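Local coordinates for protein beta-catenin homolog sys-1 (Caenorhabditis elegans, PDB 3C2G) that acts as a transcription coregulator in the Wnt signaling asymmetry pathway, activating or repressing target genes with partners such as the TCF factor pop-1, at residues 105-110 / 161-166; 365-370 / 424-429; 575-580 / 614-619. All blocks are in the same frame, centred on the assembly; numbering follows the deposited sequence.

Interaction 1. Residues 105-110 / 161-166; sequences FCPREN and AQHLKF
H163, in the last turn of helix 154-164 of the armadillo domain, lays one face of its imidazole over the F105-C106 backbone and CB of C106, in the loop that follows helix 98-103. H163 CB starts the contact 3.8 Å from the carbonyl oxygen of F105. With CG anti to the carbonyl carbon (chi1 -60°), the ring is carried from the helix to this loop. On one side of CG, H163 ND1 lies 3.9 Å from CB of F105. Phenylalanine suits that place because its buried ring meets F160 and F115 edge-to-face and touches I119 and I147. On the other side of CG, H163 CD2 is approached obliquely by CD of P107 at 4.1 Å, the two side chains crossing at about a right angle. The centre of the H163 imidazole is covered by CA of C106, 3.6 Å above the plane, and a flat ring is the shape that can lie so close to main-chain atoms. R116 NH1, from helix 115-122, is hydrogen-bonded to H163 O. Farther out, H163 CE1 is 3.8 Å from C106 CB, which makes a CH-pi contact over the face, 3.9 Å from the centroid of the H163 ring and 29° off its normal. SG of C106 reaches the H163 ring only obliquely, 4.6 Å from the centroid, while C106 CB comes within 3.5 Å of H163 NE2, the tip.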
loop_
_atom_site.group_PDB
_atom_site.type_symbol
_atom_site.label_atom_id
_atom_site.label_comp_id
_atom_site.label_asym_id
_atom_site.label_seq_id
_atom_site.Cartn_x
_atom_site.Cartn_y
_atom_site.Cartn_z
ATOM N N PHE A 105 25.216 -18.400 -14.395
ATOM C CA PHE A 105 24.412 -17.396 -15.065
ATOM C C PHE A 105 25.205 -16.162 -15.455
ATOM O O PHE A 105 24.762 -15.373 -16.298
ATOM C CB PHE A 105 23.229 -17.010 -14.197
ATOM C CG PHE A 105 22.103 -17.986 -14.257
ATOM C CD1 PHE A 105 21.100 -17.847 -15.214
ATOM C CD2 PHE A 105 22.040 -19.051 -13.357
ATOM C CE1 PHE A 105 20.049 -18.751 -15.263
ATOM C CE2 PHE A 105 20.997 -19.955 -13.406
ATOM C CZ PHE A 105 20.000 -19.808 -14.357
ATOM N N CYS A 106 26.375 -16.005 -14.844
ATOM C CA CYS A 106 27.257 -14.885 -15.125
ATOM C C CYS A 106 27.740 -14.884 -16.580
ATOM O O CYS A 106 28.247 -15.892 -17.067
ATOM C CB CYS A 106 28.440 -14.905 -14.169
ATOM S SG CYS A 106 29.522 -13.493 -14.374
ATOM N N PRO A 107 27.579 -13.746 -17.283
ATOM C CA PRO A 107 27.939 -13.733 -18.700
ATOM C C PRO A 107 29.458 -13.798 -18.901
ATOM O O PRO A 107 30.211 -13.157 -18.163
ATOM C CB PRO A 107 27.362 -12.405 -19.196
ATOM C CG PRO A 107 27.309 -11.534 -17.992
ATOM C CD PRO A 107 27.081 -12.437 -16.819
ATOM N N ARG A 108 29.894 -14.592 -19.873
ATOM C CA ARG A 108 31.315 -14.731 -20.175
ATOM C C ARG A 108 31.648 -14.134 -21.541
ATOM O O ARG A 108 32.757 -13.642 -21.742
ATOM C CB ARG A 108 31.745 -16.199 -20.109
ATOM N N GLU A 109 30.679 -14.166 -22.462
ATOM C CA GLU A 109 30.862 -13.682 -23.837
ATOM C C GLU A 109 29.935 -12.517 -24.210
ATOM O O GLU A 109 30.176 -11.824 -25.203
ATOM C CB GLU A 109 30.673 -14.830 -24.835
ATOM N N ASN A 110 28.889 -12.312 -23.407
ATOM C CA ASN A 110 27.815 -11.336 -23.679
ATOM C C ASN A 110 27.091 -11.555 -25.016
ATOM O O ASN A 110 26.709 -10.597 -25.703
ATOM C CB ASN A 110 28.312 -9.897 -23.513
ATOM C CG ASN A 110 28.543 -9.530 -22.053
ATOM O OD1 ASN A 110 29.681 -9.328 -21.622
ATOM N ND2 ASN A 110 27.460 -9.459 -21.281
ATOM N N ALA A 161 20.263 -11.598 -9.370
ATOM C CA ALA A 161 19.466 -10.497 -9.912
ATOM C C ALA A 161 20.197 -9.740 -11.012
ATOM O O ALA A 161 19.634 -9.511 -12.076
ATOM C CB ALA A 161 19.026 -9.552 -8.803
ATOM N N GLN A 162 21.456 -9.378 -10.772
ATOM C CA GLN A 162 22.244 -8.675 -11.782
ATOM C C GLN A 162 22.408 -9.481 -13.077
ATOM O O GLN A 162 22.238 -8.935 -14.169
ATOM C CB GLN A 162 23.606 -8.251 -11.228
ATOM C CG GLN A 162 24.379 -7.304 -12.153
ATOM C CD GLN A 162 25.684 -6.792 -11.537
ATOM O OE1 GLN A 162 25.766 -6.553 -10.324
ATOM N NE2 GLN A 162 26.707 -6.607 -12.380
ATOM N N HIS A 163 22.721 -10.773 -12.950
ATOM C CA HIS A 163 22.857 -11.670 -14.109
ATOM C C HIS A 163 21.610 -11.727 -14.996
ATOM O O HIS A 163 21.707 -11.939 -16.204
ATOM C CB HIS A 163 23.216 -13.094 -13.664
ATOM C CG HIS A 163 24.504 -13.195 -12.902
ATOM N ND1 HIS A 163 24.725 -14.164 -11.946
ATOM C CD2 HIS A 163 25.633 -12.445 -12.948
ATOM C CE1 HIS A 163 25.937 -14.014 -11.443
ATOM N NE2 HIS A 163 26.507 -12.977 -12.032
ATOM N N LEU A 164 20.444 -11.540 -14.389
ATOM C CA LEU A 164 19.168 -11.624 -15.094
ATOM C C LEU A 164 18.789 -10.378 -15.888
ATOM O O LEU A 164 17.931 -10.445 -16.770
ATOM C CB LEU A 164 18.050 -11.954 -14.109
ATOM C CG LEU A 164 18.162 -13.315 -13.432
ATOM C CD1 LEU A 164 16.997 -13.534 -12.513
ATOM C CD2 LEU A 164 18.260 -14.436 -14.470
ATOM N N LYS A 165 19.415 -9.246 -15.585
ATOM C CA LYS A 165 19.042 -7.993 -16.227
ATOM C C LYS A 165 19.746 -7.792 -17.555
ATOM O O LYS A 165 20.768 -7.116 -17.633
ATOM C CB LYS A 165 19.265 -6.811 -15.284
ATOM C CG LYS A 165 18.218 -6.751 -14.184
ATOM C CD LYS A 165 18.711 -5.994 -12.983
ATOM C CE LYS A 165 18.014 -6.510 -11.741
ATOM N NZ LYS A 165 18.380 -5.706 -10.563
ATOM N N PHE A 166 19.193 -8.413 -18.594
ATOM C CA PHE A 166 19.651 -8.215 -19.965
ATOM C C PHE A 166 18.458 -8.205 -20.912
ATOM O O PHE A 166 17.475 -8.903 -20.678
ATOM C CB PHE A 166 20.720 -9.250 -20.379
ATOM C CG PHE A 166 20.285 -10.695 -20.241
ATOM C CD1 PHE A 166 20.079 -11.476 -21.366
ATOM C CD2 PHE A 166 20.121 -11.282 -18.983
ATOM C CE1 PHE A 166 19.693 -12.816 -21.244
ATOM C CE2 PHE A 166 19.725 -12.626 -18.856
ATOM C CZ PHE A 166 19.514 -13.388 -19.987
#

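Interaction 2. Residues 365-370 / 424-429; sequences RSNAIF and GPNEKQ
N426 and Q429 leave the first turns of helix 425-432 by different torsions: CG of N426 lies opposite its backbone N (chi1 -165°), whereas that of Q429 takes the crowded position between N and the carbonyl carbon (chi1 62°) before the chain extends. The first brings its amide to N367, the second carries its amide to the F370 ring. N367 and N426 cross at about a right angle with their amide planes 53° apart, and their nearest atoms are two oxygens, OD1 of N367 and OD1 of N426, at 3.9 Å. That is a touch without a bond, and N426 OD1 instead has a weak hydrogen bond from Q430 NE2. Q429 brings NE2 to the edge of the F370 ring, 4.0 Å from CE1 of F370 and near the ring plane. In this surface contact the long glutamine can span the gap, while the asparagines are short and polar. A firmer tie lies next door, where Q430 OE1 accepts from F370 N. At the start of helix 425-432, E427 OE1 accepts from G424 N at 2.8 Å, the donor coming from above the carboxylate plane: the half of a capping box that remains when the N-cap has no side chain. N367, with positive phi, is the C-prime residue of a Schellman motif ending helix 357-365; helix 368-377 follows at once, consistent with the tight turns between successive helices of armadillo domains.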
loop_
_atom_site.group_PDB
_atom_site.type_symbol
_atom_site.label_atom_id
_atom_site.label_comp_id
_atom_site.label_asym_id
_atom_site.label_seq_id
_atom_site.Cartn_x
_atom_site.Cartn_y
_atom_site.Cartn_z
ATOM N N ARG A 365 -24.533 12.592 -4.100
ATOM C CA ARG A 365 -25.719 12.030 -4.751
ATOM C C ARG A 365 -25.825 10.525 -4.561
ATOM O O ARG A 365 -26.902 9.946 -4.723
ATOM C CB ARG A 365 -25.762 12.375 -6.239
ATOM C CG ARG A 365 -26.106 13.825 -6.533
ATOM C CD ARG A 365 -26.427 14.058 -8.018
ATOM N NE ARG A 365 -25.227 14.234 -8.841
ATOM C CZ ARG A 365 -24.658 13.267 -9.564
ATOM N NH1 ARG A 365 -25.180 12.043 -9.577
ATOM N NH2 ARG A 365 -23.561 13.523 -10.278
ATOM N N SER A 366 -24.719 9.876 -4.218
ATOM C CA SER A 366 -24.786 8.454 -3.919
ATOM C C SER A 366 -24.774 8.195 -2.416
ATOM O O SER A 366 -24.537 7.063 -1.979
ATOM C CB SER A 366 -23.666 7.701 -4.631
ATOM O OG SER A 366 -23.658 8.055 -6.010
ATOM N N ASN A 367 -25.040 9.243 -1.636
ATOM C CA ASN A 367 -25.168 9.134 -0.183
ATOM C C ASN A 367 -23.866 8.841 0.549
ATOM O O ASN A 367 -23.873 8.214 1.605
ATOM C CB ASN A 367 -26.237 8.091 0.205
ATOM C CG ASN A 367 -27.641 8.690 0.294
ATOM O OD1 ASN A 367 -27.902 9.790 -0.212
ATOM N ND2 ASN A 367 -28.550 7.969 0.947
ATOM N N ALA A 368 -22.750 9.295 -0.003
ATOM C CA ALA A 368 -21.454 9.015 0.604
ATOM C C ALA A 368 -21.423 9.407 2.083
ATOM O O ALA A 368 -20.910 8.659 2.907
ATOM C CB ALA A 368 -20.333 9.708 -0.163
ATOM N N ILE A 369 -21.995 10.562 2.423
ATOM C CA ILE A 369 -21.950 11.039 3.809
ATOM C C ILE A 369 -22.734 10.124 4.739
ATOM O O ILE A 369 -22.243 9.746 5.805
ATOM C CB ILE A 369 -22.361 12.533 3.955
ATOM C CG1 ILE A 369 -21.383 13.413 3.177
ATOM C CG2 ILE A 369 -22.353 12.948 5.421
ATOM C CD1 ILE A 369 -21.923 14.764 2.753
ATOM N N PHE A 370 -23.933 9.739 4.329
ATOM C CA PHE A 370 -24.680 8.744 5.076
ATOM C C PHE A 370 -23.837 7.481 5.328
ATOM O O PHE A 370 -23.835 6.935 6.431
ATOM C CB PHE A 370 -25.950 8.366 4.319
ATOM C CG PHE A 370 -27.158 8.272 5.187
ATOM C CD1 PHE A 370 -28.112 9.292 5.177
ATOM C CD2 PHE A 370 -27.345 7.168 6.032
ATOM C CE1 PHE A 370 -29.241 9.220 5.986
ATOM C CE2 PHE A 370 -28.469 7.081 6.853
ATOM C CZ PHE A 370 -29.425 8.111 6.826
ATOM N N GLY A 424 -27.980 21.731 0.014
ATOM C CA GLY A 424 -29.333 21.261 -0.221
ATOM C C GLY A 424 -29.826 20.382 0.919
ATOM O O GLY A 424 -29.037 19.971 1.778
ATOM N N PRO A 425 -31.139 20.093 0.942
ATOM C CA PRO A 425 -31.729 19.239 1.982
ATOM C C PRO A 425 -31.115 17.841 2.044
ATOM O O PRO A 425 -31.045 17.255 3.128
ATOM C CB PRO A 425 -33.219 19.172 1.589
ATOM C CG PRO A 425 -33.264 19.578 0.155
ATOM C CD PRO A 425 -32.158 20.580 -0.005
ATOM N N ASN A 426 -30.687 17.320 0.892
ATOM C CA ASN A 426 -29.982 16.033 0.818
ATOM C C ASN A 426 -28.678 16.032 1.635
ATOM O O ASN A 426 -28.513 15.225 2.558
ATOM C CB ASN A 426 -29.696 15.660 -0.636
ATOM C CG ASN A 426 -29.298 14.195 -0.799
ATOM O OD1 ASN A 426 -29.452 13.383 0.123
ATOM N ND2 ASN A 426 -28.802 13.849 -1.991
ATOM N N GLU A 427 -27.771 16.947 1.292
ATOM C CA GLU A 427 -26.546 17.179 2.052
ATOM C C GLU A 427 -26.833 17.425 3.541
ATOM O O GLU A 427 -26.137 16.884 4.398
ATOM C CB GLU A 427 -25.771 18.381 1.494
ATOM C CG GLU A 427 -25.380 18.305 0.026
ATOM C CD GLU A 427 -26.431 18.871 -0.910
ATOM O OE1 GLU A 427 -26.245 20.015 -1.381
ATOM O OE2 GLU A 427 -27.439 18.177 -1.173
ATOM N N LYS A 428 -27.853 18.236 3.835
ATOM C CA LYS A 428 -28.137 18.657 5.208
ATOM C C LYS A 428 -28.476 17.485 6.111
ATOM O O LYS A 428 -27.927 17.390 7.206
ATOM C CB LYS A 428 -29.242 19.724 5.279
ATOM C CG LYS A 428 -28.812 21.156 4.960
ATOM C CD LYS A 428 -30.057 22.021 4.742
ATOM C CE LYS A 428 -29.808 23.520 4.967
ATOM N NZ LYS A 428 -29.432 24.266 3.715
ATOM N N GLN A 429 -29.354 16.587 5.666
ATOM C CA GLN A 429 -29.740 15.463 6.529
ATOM C C GLN A 429 -28.581 14.481 6.753
ATOM O O GLN A 429 -28.456 13.895 7.825
ATOM C CB GLN A 429 -31.036 14.752 6.074
ATOM C CG GLN A 429 -31.017 14.095 4.693
ATOM C CD GLN A 429 -32.061 12.967 4.545
ATOM O OE1 GLN A 429 -33.250 13.132 4.867
ATOM N NE2 GLN A 429 -31.613 11.818 4.040
#

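Interaction 3. Residues 575-580 / 614-619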
loop_
_atom_site.group_PDB
_atom_site.type_symbol
_atom_site.label_atom_id
_atom_site.label_comp_id
_atom_site.label_asym_id
_atom_site.label_seq_id
_atom_site.Cartn_x
_atom_site.Cartn_y
_atom_site.Cartn_z
ATOM N N LYS A 575 -10.312 34.456 27.923
ATOM C CA LYS A 575 -11.691 34.034 28.136
ATOM C C LYS A 575 -11.848 33.079 29.324
ATOM O O LYS A 575 -12.883 33.092 30.003
ATOM C CB LYS A 575 -12.265 33.415 26.863
ATOM C CG LYS A 575 -12.583 34.432 25.783
ATOM C CD LYS A 575 -13.070 33.757 24.523
ATOM C CE LYS A 575 -13.386 34.767 23.423
ATOM N NZ LYS A 575 -14.527 35.657 23.787
ATOM N N ILE A 576 -10.832 32.255 29.584
ATOM C CA ILE A 576 -10.872 31.392 30.768
ATOM C C ILE A 576 -10.823 32.234 32.057
ATOM O O ILE A 576 -11.536 31.948 33.023
ATOM C CB ILE A 576 -9.749 30.308 30.770
ATOM C CG1 ILE A 576 -9.991 29.259 29.687
ATOM C CG2 ILE A 576 -9.671 29.601 32.120
ATOM C CD1 ILE A 576 -8.748 28.489 29.316
ATOM N N LEU A 577 -9.998 33.278 32.053
ATOM C CA LEU A 577 -9.807 34.097 33.245
ATOM C C LEU A 577 -10.964 35.054 33.496
ATOM O O LEU A 577 -11.194 35.454 34.635
ATOM C CB LEU A 577 -8.472 34.835 33.198
ATOM C CG LEU A 577 -7.262 33.901 33.169
ATOM C CD1 LEU A 577 -5.961 34.668 33.086
ATOM C CD2 LEU A 577 -7.260 32.979 34.383
ATOM N N GLU A 578 -11.701 35.401 32.441
ATOM C CA GLU A 578 -12.925 36.183 32.579
ATOM C C GLU A 578 -13.959 35.428 33.411
ATOM O O GLU A 578 -14.736 36.047 34.133
ATOM C CB GLU A 578 -13.504 36.545 31.206
ATOM C CG GLU A 578 -14.631 37.592 31.213
ATOM C CD GLU A 578 -15.060 38.019 29.788
ATOM O OE1 GLU A 578 -14.165 38.299 28.937
ATOM O OE2 GLU A 578 -16.296 38.083 29.521
ATOM N N HIS A 579 -13.961 34.100 33.323
ATOM C CA HIS A 579 -14.937 33.287 34.068
ATOM C C HIS A 579 -14.352 32.506 35.263
ATOM O O HIS A 579 -15.075 32.154 36.189
ATOM C CB HIS A 579 -15.715 32.363 33.130
ATOM C CG HIS A 579 -16.370 33.074 31.990
ATOM N ND1 HIS A 579 -15.823 33.116 30.724
ATOM C CD2 HIS A 579 -17.526 33.778 31.921
ATOM C CE1 HIS A 579 -16.610 33.819 29.927
ATOM N NE2 HIS A 579 -17.653 34.229 30.628
ATOM N N CYS A 580 -13.050 32.247 35.248
ATOM C CA CYS A 580 -12.386 31.631 36.398
ATOM C C CYS A 580 -11.194 32.479 36.795
ATOM O O CYS A 580 -10.048 32.097 36.532
ATOM C CB CYS A 580 -11.947 30.201 36.083
ATOM S SG CYS A 580 -13.277 29.148 35.433
ATOM N N SER A 614 -3.416 42.200 31.996
ATOM C CA SER A 614 -4.125 42.854 33.096
ATOM C C SER A 614 -4.799 41.888 34.079
ATOM O O SER A 614 -5.237 42.301 35.151
ATOM C CB SER A 614 -5.155 43.851 32.556
ATOM O OG SER A 614 -6.277 43.179 32.003
ATOM N N ARG A 615 -4.884 40.612 33.715
ATOM C CA ARG A 615 -5.531 39.606 34.562
ATOM C C ARG A 615 -4.660 39.177 35.743
ATOM O O ARG A 615 -5.176 38.764 36.789
ATOM C CB ARG A 615 -5.902 38.360 33.751
ATOM C CG ARG A 615 -6.738 38.609 32.511
ATOM C CD ARG A 615 -8.214 38.579 32.796
ATOM N NE ARG A 615 -8.978 38.641 31.555
ATOM C CZ ARG A 615 -10.283 38.880 31.489
ATOM N NH1 ARG A 615 -10.976 39.086 32.600
ATOM N NH2 ARG A 615 -10.892 38.913 30.311
ATOM N N PHE A 616 -3.346 39.284 35.575
ATOM C CA PHE A 616 -2.396 38.703 36.519
ATOM C C PHE A 616 -2.041 39.598 37.704
ATOM O O PHE A 616 -2.176 40.818 37.620
ATOM C CB PHE A 616 -1.145 38.243 35.761
ATOM C CG PHE A 616 -1.403 37.068 34.874
ATOM C CD1 PHE A 616 -1.176 35.775 35.336
ATOM C CD2 PHE A 616 -1.928 37.247 33.599
ATOM C CE1 PHE A 616 -1.446 34.684 34.535
ATOM C CE2 PHE A 616 -2.201 36.165 32.794
ATOM C CZ PHE A 616 -1.961 34.877 33.259
ATOM N N PRO A 617 -1.595 38.994 38.824
ATOM C CA PRO A 617 -1.088 39.826 39.921
ATOM C C PRO A 617 0.064 40.732 39.460
ATOM O O PRO A 617 0.685 40.478 38.420
ATOM C CB PRO A 617 -0.590 38.799 40.944
ATOM C CG PRO A 617 -1.339 37.564 40.637
ATOM C CD PRO A 617 -1.544 37.557 39.158
ATOM N N GLU A 618 0.328 41.786 40.226
ATOM C CA GLU A 618 1.386 42.736 39.883
ATOM C C GLU A 618 2.777 42.168 40.177
ATOM O O GLU A 618 3.757 42.552 39.526
ATOM C CB GLU A 618 1.171 44.087 40.588
ATOM C CG GLU A 618 1.936 45.259 39.950
ATOM C CD GLU A 618 1.899 45.233 38.416
ATOM O OE1 GLU A 618 0.803 45.384 37.830
ATOM O OE2 GLU A 618 2.974 45.052 37.801
ATOM N N ASN A 619 2.827 41.247 41.146
ATOM C CA ASN A 619 4.044 40.536 41.575
ATOM C C ASN A 619 5.368 41.038 40.992
ATOM O O ASN A 619 5.948 42.012 41.487
ATOM C CB ASN A 619 3.891 39.029 41.312
#
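R615 and L577 slide past each other in opposite directions, the arginine running from the tail after helix 603-613 along the last turns of helix 563-579, at the C-terminal end of the armadillo domain. Its methylenes do the apolar work: CD of R615 rests 3.8 Å from CB of L577, and R615 CB lies equally far from L577 CD1. The L577 and F616 side chains cross at about a right angle, and CD1 of L577 comes obliquely to the ring, 4.0 Å from CZ of F616. A branched leucine suits this spot, since CD1 meets both the aliphatic arginine stem and the aromatic ring; W587 and A584 also touch the leucine side chain. Beyond a bend at chi2 (-89°) the guanidinium is laid with one face over the helix backbone, and NH1 of R615 comes within 3.5 Å of CA of E578. The carboxylate of E578 is turned only 24° from the guanidinium plane, yet OE1 of E578 stands 3.6 Å from NH2 of R615, a long salt bridge. The stronger ionic partner is D574 OD1, which pairs with R615 NE. Replacing R615 by an alanine would probably leave D574 and E578 without their shared countercharge and uncover the flank of L577. Arginine suits the place by joining a long apolar stem to a flat cation. With two acidic groups beside it, its charge is likely to be stabilised, and the tail's hold on the helix combines ionic pairing with hydrocarbon contact.

From the N terminus, interaction 1 comes first: it closes a loop of 50 residues, 32 of them helical, and brings the turn after helix 98-103 to the end of helix 154-164. Interaction 2 closes a second, across 53 residues, setting the 365-370 corner against the start of helix 425-432. Interaction 3 closes the last, 33 residues long, fastening the C-terminal tail to helix 563-579. The three follow in series, none nesting within or crossing another. Interaction 1 lies across the chain's centre from the other two, about 60 Å from interaction 2 and 78 Å from interaction 3, centre to centre. Each therefore ties only its own neighbourhood of the elongated armadillo domain.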